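Local coordinates for protein heat-inducible transcription repressor hrcA homolog (Thermotoga maritima, PDB 1STZ) that probably represses class I heat shock operons, those of the grpE-dnaK-dnaJ and groELS genes, as a DNA-binding negative regulator of transcription, at residues A[242-247]-A[307-312]. Residues are numbered along the deposited sequence; the frame is centred on the assembly and turned at random.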
loop_
_atom_site.group_PDB
_atom_site.type_symbol
_atom_site.label_atom_id
_atom_site.label_comp_id
_atom_site.label_asym_id
_atom_site.label_seq_id
_atom_site.Cartn_x
_atom_site.Cartn_y
_atom_site.Cartn_z
ATOM N N ASP A 242 -13.828 -19.481 0.436
ATOM C CA ASP A 242 -14.850 -19.378 1.472
ATOM C C ASP A 242 -15.652 -20.680 1.694
ATOM O O ASP A 242 -16.502 -21.066 0.878
ATOM C CB ASP A 242 -15.786 -18.236 1.098
ATOM C CG ASP A 242 -16.620 -17.785 2.244
ATOM O OD1 ASP A 242 -16.875 -18.631 3.135
ATOM O OD2 ASP A 242 -17.060 -16.605 2.337
ATOM N N GLU A 243 -15.414 -21.308 2.845
ATOM C CA GLU A 243 -15.944 -22.632 3.156
ATOM C C GLU A 243 -17.458 -22.670 3.263
ATOM O O GLU A 243 -18.052 -23.731 3.179
ATOM C CB GLU A 243 -15.330 -23.176 4.462
ATOM C CG GLU A 243 -14.928 -24.646 4.394
ATOM C CD GLU A 243 -16.032 -25.627 4.810
ATOM O OE1 GLU A 243 -16.837 -25.332 5.734
ATOM O OE2 GLU A 243 -16.074 -26.736 4.224
ATOM N N THR A 244 -18.074 -21.510 3.451
ATOM C CA THR A 244 -19.525 -21.410 3.534
ATOM C C THR A 244 -20.227 -21.445 2.179
ATOM O O THR A 244 -21.450 -21.500 2.142
ATOM C CB THR A 244 -19.924 -20.115 4.316
ATOM O OG1 THR A 244 -19.382 -18.935 3.680
ATOM C CG2 THR A 244 -19.278 -20.111 5.715
ATOM N N LEU A 245 -19.475 -21.423 1.074
ATOM C CA LEU A 245 -20.062 -21.399 -0.263
ATOM C C LEU A 245 -19.765 -22.711 -0.976
ATOM O O LEU A 245 -18.691 -23.307 -0.789
ATOM C CB LEU A 245 -19.516 -20.210 -1.071
ATOM C CG LEU A 245 -19.837 -18.803 -0.575
ATOM C CD1 LEU A 245 -19.106 -17.734 -1.406
ATOM C CD2 LEU A 245 -21.343 -18.537 -0.572
ATOM N N THR A 246 -20.711 -23.182 -1.782
ATOM C CA THR A 246 -20.510 -24.402 -2.556
ATOM C C THR A 246 -20.223 -24.040 -4.004
ATOM O O THR A 246 -20.410 -22.902 -4.415
ATOM C CB THR A 246 -21.754 -25.307 -2.518
ATOM O OG1 THR A 246 -22.862 -24.613 -3.104
ATOM C CG2 THR A 246 -22.189 -25.637 -1.069
ATOM N N LEU A 247 -19.799 -25.038 -4.754
ATOM C CA LEU A 247 -19.578 -24.945 -6.190
ATOM C C LEU A 247 -20.839 -24.474 -6.897
ATOM O O LEU A 247 -20.777 -23.605 -7.760
ATOM C CB LEU A 247 -19.158 -26.302 -6.747
ATOM C CG LEU A 247 -18.175 -26.365 -7.906
ATOM C CD1 LEU A 247 -18.137 -27.775 -8.502
ATOM C CD2 LEU A 247 -18.489 -25.356 -8.965
ATOM N N PHE A 307 -20.238 -9.001 -3.857
ATOM C CA PHE A 307 -20.886 -10.232 -3.452
ATOM C C PHE A 307 -19.954 -10.978 -2.518
ATOM O O PHE A 307 -18.794 -11.171 -2.830
ATOM C CB PHE A 307 -21.183 -11.117 -4.661
ATOM C CG PHE A 307 -22.181 -10.541 -5.606
ATOM C CD1 PHE A 307 -21.766 -9.808 -6.705
ATOM C CD2 PHE A 307 -23.532 -10.776 -5.430
ATOM C CE1 PHE A 307 -22.704 -9.289 -7.610
ATOM C CE2 PHE A 307 -24.452 -10.259 -6.306
ATOM C CZ PHE A 307 -24.030 -9.504 -7.404
ATOM N N THR A 308 -20.475 -11.399 -1.369
ATOM C CA THR A 308 -19.756 -12.279 -0.461
ATOM C C THR A 308 -20.713 -13.328 0.011
ATOM O O THR A 308 -21.906 -13.229 -0.222
ATOM C CB THR A 308 -19.250 -11.494 0.786
ATOM O OG1 THR A 308 -20.358 -10.884 1.465
ATOM C CG2 THR A 308 -18.350 -10.315 0.395
ATOM N N SER A 309 -20.209 -14.322 0.715
ATOM C CA SER A 309 -21.069 -15.069 1.615
ATOM C C SER A 309 -21.804 -14.104 2.561
ATOM O O SER A 309 -21.265 -13.062 2.954
ATOM C CB SER A 309 -20.263 -16.046 2.446
ATOM O OG SER A 309 -21.109 -16.678 3.382
ATOM N N LYS A 310 -23.029 -14.456 2.928
ATOM C CA LYS A 310 -23.770 -13.692 3.942
ATOM C C LYS A 310 -23.207 -13.890 5.339
ATOM O O LYS A 310 -23.573 -13.154 6.249
ATOM C CB LYS A 310 -25.276 -14.009 3.913
ATOM C CG LYS A 310 -25.680 -15.409 4.266
ATOM C CD LYS A 310 -27.199 -15.540 4.141
ATOM C CE LYS A 310 -27.680 -16.994 4.263
ATOM N NZ LYS A 310 -29.147 -17.058 3.999
ATOM N N VAL A 311 -22.347 -14.899 5.499
ATOM C CA VAL A 311 -21.543 -15.080 6.698
ATOM C C VAL A 311 -20.249 -14.302 6.512
ATOM O O VAL A 311 -19.230 -14.841 6.082
ATOM C CB VAL A 311 -21.251 -16.582 7.005
ATOM C CG1 VAL A 311 -20.617 -16.724 8.381
ATOM C CG2 VAL A 311 -22.537 -17.427 6.904
ATOM N N THR A 312 -20.309 -13.008 6.800
ATOM C CA THR A 312 -19.204 -12.108 6.490
ATOM C C THR A 312 -19.148 -10.959 7.478
ATOM O O THR A 312 -20.105 -10.707 8.221
ATOM C CB THR A 312 -19.363 -11.588 5.030
ATOM O OG1 THR A 312 -18.237 -10.789 4.645
ATOM C CG2 THR A 312 -20.563 -10.640 4.886
HETATM O O HOH W 1 -17.265 -14.301 0.928
HETATM O O HOH W 2 -16.861 -15.370 4.735
#
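Ser309 meets Thr244 hydroxyl to hydroxyl, Ser309 OG lying 2.9 Å from Thr244 OG1 at hydrogen-bonding distance. An Asx turn on one side faces an ST turn on the other. The Asx turn, within a type I beta turn from Asp242 to Leu245, follows helix 236-241. The ST turn ends strand 299-309, the middle strand of a five-stranded antiparallel sheet. In the ST turn, Ser309 OG accepts from Val311 N at 3.0 Å. Ser309 OG stands anti to its own backbone N (chi1 175°), which carries it across to the threonine. Asp242 OD1 takes two bonds from the same face of its carboxylate. Thr244 OG1 reaches Asp242 OD1 at 2.6 Å from above the plane, and Thr244 N reaches the same Asp242 OD1 at 3.1 Å on the anti side, 31° out of the plane. The other carboxylate oxygen, Asp242 OD2, packs against Ser309 CB. One water donates to both Asp242 OD2 and Val311 O; a second lies between Asp242 OD2 and Ser309 N, and accepts from that N-H. With an alanine here in place of Asp242, Thr244 OG1 and N would probably both lose their shared acceptor, and the water links to the strand end would go too. Beside this polar cluster, Leu245 lays CD2 against Ser309 CB at 4.1 Å, and its side chain also touches Phe287 on the adjacent strand. Thr244 O bonds Lys286 of the same chain. Thr244 CG2 rests 4.2 Å from Val311 CB.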